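Local coordinates for tRNA(His) guanylyltransferase (Saccharomyces cerevisiae, PDB 5XOX), which catalyses the 3'-5' addition of a single guanosine to the 5' end of tRNA(His), using GTP and ATP, at residues 13-18 against 91-96; 21-26 against 138-143; 66-71 against 82-87; 142-147 against 225-230. All coordinates share one frame; numbering follows the deposited sequence.

How the contacts relate
Contact 3 is the buried member of the set, a hairpin whose paired backbones are joined by backbone hydrogen bonds. Contact 2 lies about 10 Å from it, centre to centre, and is partly buried; it sets the start of helix 140-171 against strand 23-30 by packing, without hydrogen bonds between the segments, and that strand neighbours the hairpin in the same sheet. Contact 4 carries on along the same helix, sharing Thr142 and Ile143 with contact 2, but meets a surface segment loosely and without hydrogen bonds. Contact 1, also at the surface, is the richest in charge, with arginine, aspartate and phosphate; its Arg92 reaches back to Thr87 of contact 3 and weakly to Cys22 of contact 2.

Contact 1 of 4, residues 13-18 against 91-96; sequences ETHDVI and NRRKDK. With PO4 (phosphate ion), chain J.
His15 lies against one face of the Arg93 guanidinium while phosphate O2 sits over the opposite face, so the flat group lies between a ring and an anion as modelled. The imidazole and guanidinium planes are 31° apart, so the two groups overlap at an incline, with His15 CD2 3.2 Å from Arg93 NH2. Arg93 NH1 also gives a weak hydrogen bond to phosphate O1, at 3.3 Å and with an N-H...O angle of 136°; the ion probably comes from the crystallisation liquor, and the still closer approach of NH2 to it is doubtful. A bend at chi3 (-98°) turns the Arg93 chain back toward His15, although its CB leaves the backbone on the far side. Behind these groups the backbones meet in a single bridge between Val17 and Arg93, the N-cap residue of helix 94-116. Ile18 N donates to Arg92 O at 3.0 Å, whereas Lys94 N reaches Asp16 O only weakly. Beside this bridge Ile18 CD1 packs on Lys94 CG at 3.5 Å. Arg92 NE donates a hydrogen bond to Thr87 O, which helps to place the side chain. Asp16 OD1 and Asp95 OD2 bring like charges within 3.7 Å, and Lys94 of the second subunit, in a long, weak ion pair with Asp16 OD2, may partly offset the negative charge. From the same loop Glu13 makes salt bridges to Arg27 and Arg133 of the second subunit.

Contact 2 of 4, residues 21-26 against 138-143; sequences QCYIVV and PNLQTI
Asn139 OD1 accepts a weak hydrogen bond from Thr142 N at 3.4 Å, an N-cap for helix 140-171, and the backbone atom Asn139 C lies at the edge of the Tyr23 ring, 3.9 Å from Tyr23 CE2. The first helical turn faces strand 23-30, which also carries Asp29, a catalytic magnesium ligand. Ile143 CG2 lies over one face of the Tyr23 ring, displaced toward its rim, and Ile143 CD1 touches both Tyr23 CB, at 3.5 Å, and Val25 CG2, at 3.7 Å. With CG1 of Ile143 anti to its backbone N (chi1 -160°), the longer branch extends toward the strand. Leu140 CD1 stands 3.5 Å from Tyr23 OH, the two side chains crossing obliquely. Replacing Tyr23 by an alanine would probably leave Leu140 CD1 and Ile143 without their aromatic neighbour and open a gap between helix and strand. No hydrogen bond crosses between the segments; the helix is therefore seated on the active-site sheet by shape and apolar contact, while the polar bonding lies within the helix start.

Contact 3 of 4, residues 66-71 against 82-87; sequences KNDIIL and ILKSST
Ile69 and Leu83 form an antiparallel non-hydrogen-bonded pair with CA atoms 4.5 Å apart, and the chain turns a corner at Ile70. Around the pair Lys84 N donates to Asp68 O at 2.8 Å, and Ile70 N reaches Ile82 O at 3.0 Å. On the face bearing Ile69 and Leu83, Ile69 CG1 meets Leu83 CD2 at 3.5 Å. Ile70 swings its CD1 back to Ile82 CG2, also 3.5 Å away. Beyond the paired residues, Thr87 OG1, anti to its own backbone N (chi1 179°), donates to Asp68 OD1 at 3.0 Å from above the carboxylate plane. That hydroxyl also bonds Leu89 N, and Thr87 ends a type I turn begun at Lys84. The extended Lys84 chain runs beside Asp68, its NZ 4.6 Å from Asp68 OD1, beyond salt-bridge range. Strands 69-74 and 78-83 make the beta hairpin of the palm-like sheet that Thg1 enzymes share with canonical polymerases, and the link between them carries the magnesium ligand Asp77.

Contact 4 of 4, residues 142-147 against 225-230; sequences TIKDYL and NVIAQI
Lys144 reaches from helix 140-171 as an extended arm and carries most of the helix side of this contact, its aliphatic stem lying beside Gln229 and its end lying near Ile227 and, less surely, Ile230. The inner side is the better packed: Gln229 sits between the helix and the sheet residues Ile70 and Leu71, with Lys144 CG 3.9 Å from Gln229 NE2 and Ile143 CG2 4.3 Å from that same nitrogen. A bend at chi2 of Gln229 (-92°) brings NE2 toward Lys144 CG. The outer side is looser in burial and order. There Lys144 CE lies 3.8 Å from Ile227 CD1, the two chains crossing at about a right angle, but Ile227 is exposed, and Ile230 is poorly ordered, its exact approach to Lys144 NZ doubtful. An alanine in place of Lys144 would probably leave Ile227 CD1 without its aliphatic neighbour and Gln229 freer to turn. No hydrogen bond spans the segments. Such sparse packing joins the short C-terminal helix 229-232 to the long helix 140-171, which lies across the palm-like sheet through Ile143 and Tyr146.

Contact 1 of 4, residues 13-18 against 91-96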
loop_
_atom_site.group_PDB
_atom_site.type_symbol
_atom_site.label_atom_id
_atom_site.label_comp_id
_atom_site.label_asym_id
_atom_site.label_seq_id
_atom_site.Cartn_x
_atom_site.Cartn_y
_atom_site.Cartn_z
ATOM N N GLU A 13 -12.929 1.947 1.832
ATOM C CA GLU A 13 -12.351 1.301 0.658
ATOM C C GLU A 13 -11.026 1.920 0.269
ATOM O O GLU A 13 -10.587 2.929 0.834
ATOM C CB GLU A 13 -13.306 1.398 -0.521
ATOM C CG GLU A 13 -14.673 0.827 -0.197
ATOM C CD GLU A 13 -15.644 0.819 -1.375
ATOM O OE1 GLU A 13 -15.298 1.367 -2.465
ATOM O OE2 GLU A 13 -16.762 0.266 -1.179
ATOM N N THR A 14 -10.404 1.311 -0.729
ATOM C CA THR A 14 -9.044 1.666 -1.105
ATOM C C THR A 14 -8.848 1.653 -2.604
ATOM O O THR A 14 -9.150 0.690 -3.323
ATOM C CB THR A 14 -8.026 0.748 -0.443
ATOM O OG1 THR A 14 -8.520 -0.603 -0.447
ATOM C CG2 THR A 14 -7.776 1.209 0.967
ATOM N N HIS A 15 -8.366 2.785 -3.063
ATOM C CA HIS A 15 -8.245 3.052 -4.468
ATOM C C HIS A 15 -6.831 2.869 -5.029
ATOM O O HIS A 15 -6.570 3.263 -6.148
ATOM C CB HIS A 15 -8.822 4.440 -4.763
ATOM C CG HIS A 15 -10.323 4.489 -4.684
ATOM N ND1 HIS A 15 -11.058 3.687 -3.833
ATOM C CD2 HIS A 15 -11.228 5.201 -5.397
ATOM C CE1 HIS A 15 -12.347 3.921 -4.008
ATOM N NE2 HIS A 15 -12.477 4.832 -4.955
ATOM N N ASP A 16 -5.922 2.280 -4.262
ATOM C CA ASP A 16 -4.507 2.177 -4.657
ATOM C C ASP A 16 -4.271 1.700 -6.100
ATOM O O ASP A 16 -4.849 0.697 -6.559
ATOM C CB ASP A 16 -3.751 1.240 -3.693
ATOM C CG ASP A 16 -4.563 0.004 -3.298
ATOM O OD1 ASP A 16 -5.449 -0.404 -4.082
ATOM O OD2 ASP A 16 -4.334 -0.541 -2.192
ATOM N N VAL A 17 -3.407 2.457 -6.787
ATOM C CA VAL A 17 -3.110 2.315 -8.221
ATOM C C VAL A 17 -1.653 2.064 -8.487
ATOM O O VAL A 17 -0.833 2.212 -7.592
ATOM C CB VAL A 17 -3.532 3.534 -9.021
ATOM C CG1 VAL A 17 -5.007 3.534 -9.244
ATOM C CG2 VAL A 17 -3.124 4.768 -8.274
ATOM N N ILE A 18 -1.357 1.656 -9.726
ATOM C CA ILE A 18 0.009 1.367 -10.190
ATOM C C ILE A 18 0.760 2.639 -10.589
ATOM O O ILE A 18 0.216 3.539 -11.273
ATOM C CB ILE A 18 0.032 0.389 -11.375
ATOM C CG1 ILE A 18 0.083 -1.064 -10.897
ATOM C CG2 ILE A 18 1.259 0.646 -12.196
ATOM C CD1 ILE A 18 -1.171 -1.600 -10.267
ATOM N N ASN A 91 -8.301 3.085 -14.894
ATOM C CA ASN A 91 -7.513 4.112 -14.249
ATOM C C ASN A 91 -6.361 3.494 -13.459
ATOM O O ASN A 91 -6.073 3.931 -12.337
ATOM C CB ASN A 91 -8.397 4.971 -13.344
ATOM C CG ASN A 91 -7.721 6.263 -12.918
ATOM O OD1 ASN A 91 -6.636 6.607 -13.403
ATOM N ND2 ASN A 91 -8.374 6.997 -12.021
ATOM N N ARG A 92 -5.722 2.470 -14.035
ATOM C CA ARG A 92 -4.525 1.896 -13.439
ATOM C C ARG A 92 -4.775 1.224 -12.090
ATOM O O ARG A 92 -3.887 1.160 -11.262
ATOM C CB ARG A 92 -3.486 3.002 -13.264
ATOM C CG ARG A 92 -2.801 3.430 -14.514
ATOM C CD ARG A 92 -1.310 3.207 -14.330
ATOM N NE ARG A 92 -0.613 3.193 -15.607
ATOM C CZ ARG A 92 0.674 2.902 -15.761
ATOM N NH1 ARG A 92 1.422 2.585 -14.716
ATOM N NH2 ARG A 92 1.205 2.908 -16.975
ATOM N N ARG A 93 -5.982 0.737 -11.847
ATOM C CA ARG A 93 -6.314 0.272 -10.499
ATOM C C ARG A 93 -5.944 -1.202 -10.297
ATOM O O ARG A 93 -6.254 -2.046 -11.151
ATOM C CB ARG A 93 -7.807 0.475 -10.175
ATOM C CG ARG A 93 -7.953 1.121 -8.807
ATOM C CD ARG A 93 -9.305 0.989 -8.191
ATOM N NE ARG A 93 -10.158 2.142 -8.370
ATOM C CZ ARG A 93 -11.259 2.332 -7.657
ATOM N NH1 ARG A 93 -11.586 1.429 -6.736
ATOM N NH2 ARG A 93 -12.022 3.405 -7.866
ATOM N N LYS A 94 -5.291 -1.516 -9.180
ATOM C CA LYS A 94 -4.839 -2.895 -8.957
ATOM C C LYS A 94 -6.010 -3.869 -9.044
ATOM O O LYS A 94 -6.046 -4.771 -9.921
ATOM C CB LYS A 94 -4.195 -3.052 -7.581
ATOM C CG LYS A 94 -3.010 -2.179 -7.336
ATOM C CD LYS A 94 -1.781 -2.997 -7.072
ATOM C CE LYS A 94 -1.664 -3.482 -5.640
ATOM N NZ LYS A 94 -0.340 -4.212 -5.490
ATOM N N ASP A 95 -6.975 -3.621 -8.145
ATOM C CA ASP A 95 -8.159 -4.448 -7.941
ATOM C C ASP A 95 -8.882 -4.788 -9.246
ATOM O O ASP A 95 -9.154 -5.972 -9.556
ATOM C CB ASP A 95 -9.142 -3.735 -7.002
ATOM C CG ASP A 95 -8.456 -2.982 -5.870
ATOM O OD1 ASP A 95 -8.034 -3.644 -4.898
ATOM O OD2 ASP A 95 -8.391 -1.732 -5.928
ATOM N N LYS A 96 -9.192 -3.740 -10.010
ATOM C CA LYS A 96 -9.885 -3.898 -11.279
ATOM C C LYS A 96 -9.045 -4.691 -12.290
ATOM O O LYS A 96 -9.574 -5.557 -12.986
ATOM C CB LYS A 96 -10.287 -2.527 -11.850
ATOM C CG LYS A 96 -11.495 -1.818 -11.140
ATOM C CD LYS A 96 -11.751 -0.427 -11.763
ATOM C CE LYS A 96 -13.201 -0.179 -12.226
ATOM N NZ LYS A 96 -13.279 1.075 -13.089
HETATM P P PO4 J . -14.903 2.336 -8.129
HETATM O O1 PO4 J . -14.769 2.393 -6.612
HETATM O O2 PO4 J . -14.220 1.107 -8.724
HETATM O O3 PO4 J . -14.261 3.586 -8.699
HETATM O O4 PO4 J . -16.364 2.232 -8.500
#

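Contact 2 of 4, residues 21-26 against 138-143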
loop_
_atom_site.group_PDB
_atom_site.type_symbol
_atom_site.label_atom_id
_atom_site.label_comp_id
_atom_site.label_asym_id
_atom_site.label_seq_id
_atom_site.Cartn_x
_atom_site.Cartn_y
_atom_site.Cartn_z
ATOM N N GLN A 21 3.809 5.355 -15.759
ATOM C CA GLN A 21 4.907 5.076 -16.682
ATOM C C GLN A 21 5.631 3.751 -16.341
ATOM O O GLN A 21 6.847 3.631 -16.523
ATOM C CB GLN A 21 5.903 6.249 -16.704
ATOM C CG GLN A 21 5.364 7.534 -17.357
ATOM C CD GLN A 21 6.411 8.657 -17.454
ATOM O OE1 GLN A 21 7.562 8.422 -17.849
ATOM N NE2 GLN A 21 6.028 9.866 -17.040
ATOM N N CYS A 22 4.880 2.768 -15.842
ATOM C CA CYS A 22 5.399 1.416 -15.622
ATOM C C CYS A 22 4.622 0.423 -16.468
ATOM O O CYS A 22 3.400 0.499 -16.528
ATOM C CB CYS A 22 5.309 0.994 -14.145
ATOM S SG CYS A 22 6.300 1.951 -12.964
ATOM N N TYR A 23 5.313 -0.513 -17.117
ATOM C CA TYR A 23 4.617 -1.600 -17.776
ATOM C C TYR A 23 3.920 -2.423 -16.721
ATOM O O TYR A 23 4.407 -2.573 -15.604
ATOM C CB TYR A 23 5.555 -2.471 -18.592
ATOM C CG TYR A 23 6.286 -1.727 -19.698
ATOM C CD1 TYR A 23 5.655 -1.477 -20.926
ATOM C CD2 TYR A 23 7.567 -1.198 -19.491
ATOM C CE1 TYR A 23 6.299 -0.790 -21.930
ATOM C CE2 TYR A 23 8.222 -0.519 -20.496
ATOM C CZ TYR A 23 7.577 -0.311 -21.710
ATOM O OH TYR A 23 8.217 0.382 -22.712
ATOM N N ILE A 24 2.748 -2.931 -17.058
ATOM C CA ILE A 24 2.054 -3.737 -16.084
ATOM C C ILE A 24 2.015 -5.163 -16.560
ATOM O O ILE A 24 1.971 -5.429 -17.748
ATOM C CB ILE A 24 0.676 -3.220 -15.830
ATOM C CG1 ILE A 24 0.757 -1.719 -15.572
ATOM C CG2 ILE A 24 0.111 -3.883 -14.623
ATOM C CD1 ILE A 24 -0.608 -1.036 -15.227
ATOM N N VAL A 25 2.090 -6.094 -15.622
ATOM C CA VAL A 25 1.848 -7.477 -15.955
ATOM C C VAL A 25 0.667 -7.956 -15.164
ATOM O O VAL A 25 0.577 -7.723 -13.947
ATOM C CB VAL A 25 3.028 -8.364 -15.657
ATOM C CG1 VAL A 25 2.691 -9.749 -16.098
ATOM C CG2 VAL A 25 4.287 -7.871 -16.355
ATOM N N VAL A 26 -0.244 -8.627 -15.849
ATOM C CA VAL A 26 -1.286 -9.338 -15.139
ATOM C C VAL A 26 -1.073 -10.805 -15.358
ATOM O O VAL A 26 -1.242 -11.295 -16.474
ATOM C CB VAL A 26 -2.688 -8.928 -15.575
ATOM C CG1 VAL A 26 -3.689 -9.759 -14.819
ATOM C CG2 VAL A 26 -2.920 -7.433 -15.300
ATOM N N PRO A 138 9.272 -0.871 -14.186
ATOM C CA PRO A 138 9.581 0.523 -14.503
ATOM C C PRO A 138 10.228 0.721 -15.853
ATOM O O PRO A 138 10.194 1.845 -16.361
ATOM C CB PRO A 138 10.503 0.940 -13.362
ATOM C CG PRO A 138 11.115 -0.355 -12.903
ATOM C CD PRO A 138 10.166 -1.448 -13.174
ATOM N N ASN A 139 10.771 -0.343 -16.440
ATOM C CA ASN A 139 11.406 -0.194 -17.743
ATOM C C ASN A 139 11.478 -1.447 -18.592
ATOM O O ASN A 139 11.391 -2.588 -18.103
ATOM C CB ASN A 139 12.825 0.338 -17.595
ATOM C CG ASN A 139 13.577 -0.328 -16.498
ATOM O OD1 ASN A 139 13.835 -1.536 -16.549
ATOM N ND2 ASN A 139 13.953 0.452 -15.491
ATOM N N LEU A 140 11.696 -1.186 -19.876
ATOM C CA LEU A 140 11.579 -2.180 -20.915
ATOM C C LEU A 140 12.523 -3.300 -20.611
ATOM O O LEU A 140 12.156 -4.452 -20.783
ATOM C CB LEU A 140 11.871 -1.579 -22.287
ATOM C CG LEU A 140 11.425 -2.387 -23.506
ATOM C CD1 LEU A 140 9.927 -2.546 -23.430
ATOM C CD2 LEU A 140 11.779 -1.682 -24.806
ATOM N N GLN A 141 13.715 -2.974 -20.107
ATOM C CA GLN A 141 14.663 -4.041 -19.785
ATOM C C GLN A 141 13.932 -5.088 -18.947
ATOM O O GLN A 141 13.794 -6.236 -19.333
ATOM C CB GLN A 141 15.887 -3.552 -19.005
ATOM C CG GLN A 141 17.189 -3.626 -19.797
ATOM C CD GLN A 141 17.402 -4.963 -20.488
ATOM O OE1 GLN A 141 16.933 -6.006 -20.032
ATOM N NE2 GLN A 141 18.074 -4.923 -21.639
ATOM N N THR A 142 13.374 -4.638 -17.841
ATOM C CA THR A 142 12.774 -5.537 -16.880
ATOM C C THR A 142 11.548 -6.272 -17.431
ATOM O O THR A 142 11.242 -7.401 -17.014
ATOM C CB THR A 142 12.371 -4.750 -15.645
ATOM O OG1 THR A 142 11.614 -3.599 -16.056
ATOM C CG2 THR A 142 13.626 -4.237 -14.978
ATOM N N ILE A 143 10.816 -5.623 -18.331
ATOM C CA ILE A 143 9.635 -6.272 -18.863
ATOM C C ILE A 143 10.133 -7.391 -19.798
ATOM O O ILE A 143 9.580 -8.512 -19.842
ATOM C CB ILE A 143 8.702 -5.257 -19.552
ATOM C CG1 ILE A 143 7.300 -5.826 -19.660
ATOM C CG2 ILE A 143 9.167 -4.932 -20.944
ATOM C CD1 ILE A 143 6.608 -5.847 -18.331
#

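Contact 3 of 4, residues 66-71 against 82-87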
loop_
_atom_site.group_PDB
_atom_site.type_symbol
_atom_site.label_atom_id
_atom_site.label_comp_id
_atom_site.label_asym_id
_atom_site.label_seq_id
_atom_site.Cartn_x
_atom_site.Cartn_y
_atom_site.Cartn_z
ATOM N N LYS A 66 -7.503 -4.432 -26.916
ATOM C CA LYS A 66 -6.553 -4.510 -28.014
ATOM C C LYS A 66 -5.631 -3.314 -27.890
ATOM O O LYS A 66 -4.515 -3.326 -28.387
ATOM C CB LYS A 66 -7.308 -4.539 -29.358
ATOM C CG LYS A 66 -6.515 -4.495 -30.671
ATOM C CD LYS A 66 -7.530 -4.182 -31.820
ATOM C CE LYS A 66 -7.019 -4.400 -33.267
ATOM N NZ LYS A 66 -8.099 -4.150 -34.294
ATOM N N ASN A 67 -6.090 -2.307 -27.151
ATOM C CA ASN A 67 -5.399 -1.024 -27.095
ATOM C C ASN A 67 -4.231 -1.034 -26.132
ATOM O O ASN A 67 -3.196 -0.433 -26.410
ATOM C CB ASN A 67 -6.352 0.111 -26.691
ATOM C CG ASN A 67 -7.443 0.348 -27.703
ATOM O OD1 ASN A 67 -7.209 0.274 -28.908
ATOM N ND2 ASN A 67 -8.636 0.690 -27.219
ATOM N N ASP A 68 -4.412 -1.658 -24.976
ATOM C CA ASP A 68 -3.440 -1.500 -23.904
ATOM C C ASP A 68 -2.427 -2.667 -23.747
ATOM O O ASP A 68 -1.498 -2.583 -22.919
ATOM C CB ASP A 68 -4.214 -1.234 -22.611
ATOM C CG ASP A 68 -5.248 -0.094 -22.766
ATOM O OD1 ASP A 68 -4.872 1.091 -22.618
ATOM O OD2 ASP A 68 -6.435 -0.374 -23.061
ATOM N N ILE A 69 -2.567 -3.719 -24.566
ATOM C CA ILE A 69 -1.712 -4.910 -24.442
ATOM C C ILE A 69 -0.617 -4.866 -25.518
ATOM O O ILE A 69 -0.914 -4.629 -26.688
ATOM C CB ILE A 69 -2.541 -6.211 -24.546
ATOM C CG1 ILE A 69 -3.625 -6.213 -23.481
ATOM C CG2 ILE A 69 -1.679 -7.407 -24.251
ATOM C CD1 ILE A 69 -4.262 -7.547 -23.207
ATOM N N ILE A 70 0.642 -5.036 -25.112
ATOM C CA ILE A 70 1.745 -5.271 -26.038
ATOM C C ILE A 70 1.616 -6.688 -26.559
ATOM O O ILE A 70 1.660 -6.938 -27.773
ATOM C CB ILE A 70 3.117 -5.086 -25.354
ATOM C CG1 ILE A 70 3.146 -3.809 -24.536
ATOM C CG2 ILE A 70 4.239 -5.053 -26.365
ATOM C CD1 ILE A 70 3.291 -4.063 -23.064
ATOM N N LEU A 71 1.458 -7.612 -25.607
ATOM C CA LEU A 71 1.324 -9.044 -25.881
ATOM C C LEU A 71 1.097 -9.849 -24.616
ATOM O O LEU A 71 1.148 -9.311 -23.509
ATOM C CB LEU A 71 2.561 -9.571 -26.611
ATOM C CG LEU A 71 3.776 -9.496 -25.707
ATOM C CD1 LEU A 71 4.168 -10.841 -25.137
ATOM C CD2 LEU A 71 4.891 -8.853 -26.475
ATOM N N ILE A 82 0.993 -8.294 -20.806
ATOM C CA ILE A 82 1.865 -7.154 -20.647
ATOM C C ILE A 82 1.118 -5.953 -21.121
ATOM O O ILE A 82 0.742 -5.878 -22.285
ATOM C CB ILE A 82 3.144 -7.305 -21.444
ATOM C CG1 ILE A 82 3.601 -8.758 -21.521
ATOM C CG2 ILE A 82 4.248 -6.509 -20.797
ATOM C CD1 ILE A 82 4.219 -9.272 -20.282
ATOM N N LEU A 83 0.896 -5.012 -20.221
ATOM C CA LEU A 83 0.209 -3.778 -20.539
ATOM C C LEU A 83 1.195 -2.642 -20.724
ATOM O O LEU A 83 2.179 -2.513 -19.960
ATOM C CB LEU A 83 -0.783 -3.428 -19.447
ATOM C CG LEU A 83 -1.901 -4.432 -19.183
ATOM C CD1 LEU A 83 -2.991 -3.744 -18.432
ATOM C CD2 LEU A 83 -2.457 -4.940 -20.487
ATOM N N LYS A 84 0.924 -1.821 -21.739
ATOM C CA LYS A 84 1.849 -0.767 -22.126
ATOM C C LYS A 84 2.045 0.260 -21.026
ATOM O O LYS A 84 1.079 0.683 -20.388
ATOM C CB LYS A 84 1.358 -0.055 -23.374
ATOM C CG LYS A 84 -0.031 0.527 -23.235
ATOM C CD LYS A 84 -0.462 1.235 -24.523
ATOM C CE LYS A 84 -1.682 2.129 -24.322
ATOM N NZ LYS A 84 -1.861 2.999 -25.510
ATOM N N SER A 85 3.286 0.723 -20.891
ATOM C CA SER A 85 3.703 1.672 -19.852
ATOM C C SER A 85 2.789 2.894 -19.728
ATOM O O SER A 85 2.794 3.583 -18.710
ATOM C CB SER A 85 5.104 2.193 -20.152
ATOM O OG SER A 85 5.097 2.890 -21.395
ATOM N N SER A 86 2.052 3.210 -20.781
ATOM C CA SER A 86 1.226 4.397 -20.738
ATOM C C SER A 86 -0.225 4.125 -20.396
ATOM O O SER A 86 -1.015 5.056 -20.401
ATOM C CB SER A 86 1.295 5.136 -22.073
ATOM O OG SER A 86 0.878 4.308 -23.142
ATOM N N THR A 87 -0.603 2.881 -20.116
ATOM C CA THR A 87 -2.038 2.570 -20.069
ATOM C C THR A 87 -2.856 3.256 -18.960
ATOM O O THR A 87 -2.357 3.465 -17.847
ATOM C CB THR A 87 -2.277 1.087 -19.940
ATOM O OG1 THR A 87 -3.691 0.878 -19.886
ATOM C CG2 THR A 87 -1.614 0.534 -18.694
#

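Contact 4 of 4, residues 142-147 against 225-230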
loop_
_atom_site.group_PDB
_atom_site.type_symbol
_atom_site.label_atom_id
_atom_site.label_comp_id
_atom_site.label_asym_id
_atom_site.label_seq_id
_atom_site.Cartn_x
_atom_site.Cartn_y
_atom_site.Cartn_z
ATOM N N THR A 142 13.374 -4.638 -17.841
ATOM C CA THR A 142 12.774 -5.537 -16.880
ATOM C C THR A 142 11.548 -6.272 -17.431
ATOM O O THR A 142 11.242 -7.401 -17.014
ATOM C CB THR A 142 12.371 -4.750 -15.645
ATOM O OG1 THR A 142 11.614 -3.599 -16.056
ATOM C CG2 THR A 142 13.626 -4.237 -14.978
ATOM N N ILE A 143 10.816 -5.623 -18.331
ATOM C CA ILE A 143 9.635 -6.272 -18.863
ATOM C C ILE A 143 10.133 -7.391 -19.798
ATOM O O ILE A 143 9.580 -8.512 -19.842
ATOM C CB ILE A 143 8.702 -5.257 -19.552
ATOM C CG1 ILE A 143 7.300 -5.826 -19.660
ATOM C CG2 ILE A 143 9.167 -4.932 -20.944
ATOM C CD1 ILE A 143 6.608 -5.847 -18.331
ATOM N N LYS A 144 11.232 -7.096 -20.493
ATOM C CA LYS A 144 11.835 -8.042 -21.415
ATOM C C LYS A 144 12.331 -9.209 -20.638
ATOM O O LYS A 144 12.061 -10.344 -20.987
ATOM C CB LYS A 144 12.968 -7.416 -22.226
ATOM C CG LYS A 144 12.489 -6.499 -23.364
ATOM C CD LYS A 144 13.664 -5.842 -24.065
ATOM C CE LYS A 144 13.231 -5.144 -25.356
ATOM N NZ LYS A 144 14.365 -4.461 -26.088
ATOM N N ASP A 145 13.014 -8.913 -19.546
ATOM C CA ASP A 145 13.584 -9.933 -18.690
ATOM C C ASP A 145 12.492 -10.770 -18.040
ATOM O O ASP A 145 12.704 -11.935 -17.765
ATOM C CB ASP A 145 14.494 -9.283 -17.644
ATOM C CG ASP A 145 15.817 -8.817 -18.255
ATOM O OD1 ASP A 145 15.825 -8.580 -19.485
ATOM O OD2 ASP A 145 16.840 -8.713 -17.543
ATOM N N TYR A 146 11.332 -10.153 -17.801
ATOM C CA TYR A 146 10.195 -10.833 -17.196
ATOM C C TYR A 146 9.812 -11.926 -18.119
ATOM O O TYR A 146 9.665 -13.095 -17.729
ATOM C CB TYR A 146 8.986 -9.923 -16.988
ATOM C CG TYR A 146 7.732 -10.743 -16.660
ATOM C CD1 TYR A 146 7.458 -11.121 -15.340
ATOM C CD2 TYR A 146 6.802 -11.111 -17.644
ATOM C CE1 TYR A 146 6.310 -11.867 -15.000
ATOM C CE2 TYR A 146 5.653 -11.852 -17.318
ATOM C CZ TYR A 146 5.423 -12.225 -15.990
ATOM O OH TYR A 146 4.321 -12.965 -15.630
ATOM N N LEU A 147 9.589 -11.492 -19.351
ATOM C CA LEU A 147 9.136 -12.386 -20.380
ATOM C C LEU A 147 10.157 -13.504 -20.554
ATOM O O LEU A 147 9.823 -14.692 -20.604
ATOM C CB LEU A 147 8.930 -11.616 -21.669
ATOM C CG LEU A 147 8.129 -12.260 -22.801
ATOM C CD1 LEU A 147 6.662 -12.503 -22.504
ATOM C CD2 LEU A 147 8.278 -11.402 -24.048
ATOM N N ASN A 225 13.273 -16.312 -27.540
ATOM C CA ASN A 225 13.259 -14.875 -27.499
ATOM C C ASN A 225 14.150 -14.380 -28.653
ATOM O O ASN A 225 15.362 -14.700 -28.780
ATOM C CB ASN A 225 13.722 -14.290 -26.162
ATOM C CG ASN A 225 15.083 -14.835 -25.689
ATOM O OD1 ASN A 225 15.178 -15.635 -24.751
ATOM N ND2 ASN A 225 16.145 -14.381 -26.347
ATOM N N VAL A 226 13.467 -13.666 -29.538
ATOM C CA VAL A 226 14.049 -12.724 -30.461
ATOM C C VAL A 226 13.174 -11.518 -30.226
ATOM O O VAL A 226 12.009 -11.540 -30.585
ATOM C CB VAL A 226 14.000 -13.212 -31.927
ATOM C CG1 VAL A 226 15.083 -14.250 -32.172
ATOM C CG2 VAL A 226 12.605 -13.768 -32.306
ATOM N N ILE A 227 13.682 -10.441 -29.656
ATOM C CA ILE A 227 12.710 -9.464 -29.228
ATOM C C ILE A 227 12.441 -8.507 -30.406
ATOM O O ILE A 227 13.106 -7.490 -30.605
ATOM C CB ILE A 227 13.237 -8.726 -28.054
ATOM C CG1 ILE A 227 14.704 -8.443 -28.408
ATOM C CG2 ILE A 227 13.112 -9.638 -26.813
ATOM C CD1 ILE A 227 15.316 -7.179 -27.865
ATOM N N ALA A 228 11.383 -8.822 -31.139
ATOM C CA ALA A 228 10.886 -7.968 -32.187
ATOM C C ALA A 228 9.712 -7.247 -31.560
ATOM O O ALA A 228 9.104 -6.371 -32.169
ATOM C CB ALA A 228 10.479 -8.771 -33.416
ATOM N N GLN A 229 9.399 -7.632 -30.324
ATOM C CA GLN A 229 8.558 -6.808 -29.473
ATOM C C GLN A 229 9.158 -5.416 -29.303
ATOM O O GLN A 229 8.422 -4.449 -29.144
ATOM C CB GLN A 229 8.326 -7.502 -28.126
ATOM C CG GLN A 229 7.608 -6.642 -27.044
ATOM C CD GLN A 229 8.532 -5.852 -26.099
ATOM O OE1 GLN A 229 8.730 -4.663 -26.275
ATOM N NE2 GLN A 229 8.923 -6.482 -24.990
ATOM N N ILE A 230 10.487 -5.316 -29.384
ATOM C CA ILE A 230 11.187 -4.025 -29.368
ATOM C C ILE A 230 10.607 -3.056 -30.409
ATOM O O ILE A 230 10.393 -1.883 -30.113
ATOM C CB ILE A 230 12.733 -4.205 -29.585
ATOM C CG1 ILE A 230 13.496 -2.891 -29.382
ATOM C CG2 ILE A 230 13.056 -4.660 -30.987
ATOM C CD1 ILE A 230 13.498 -2.354 -27.982
#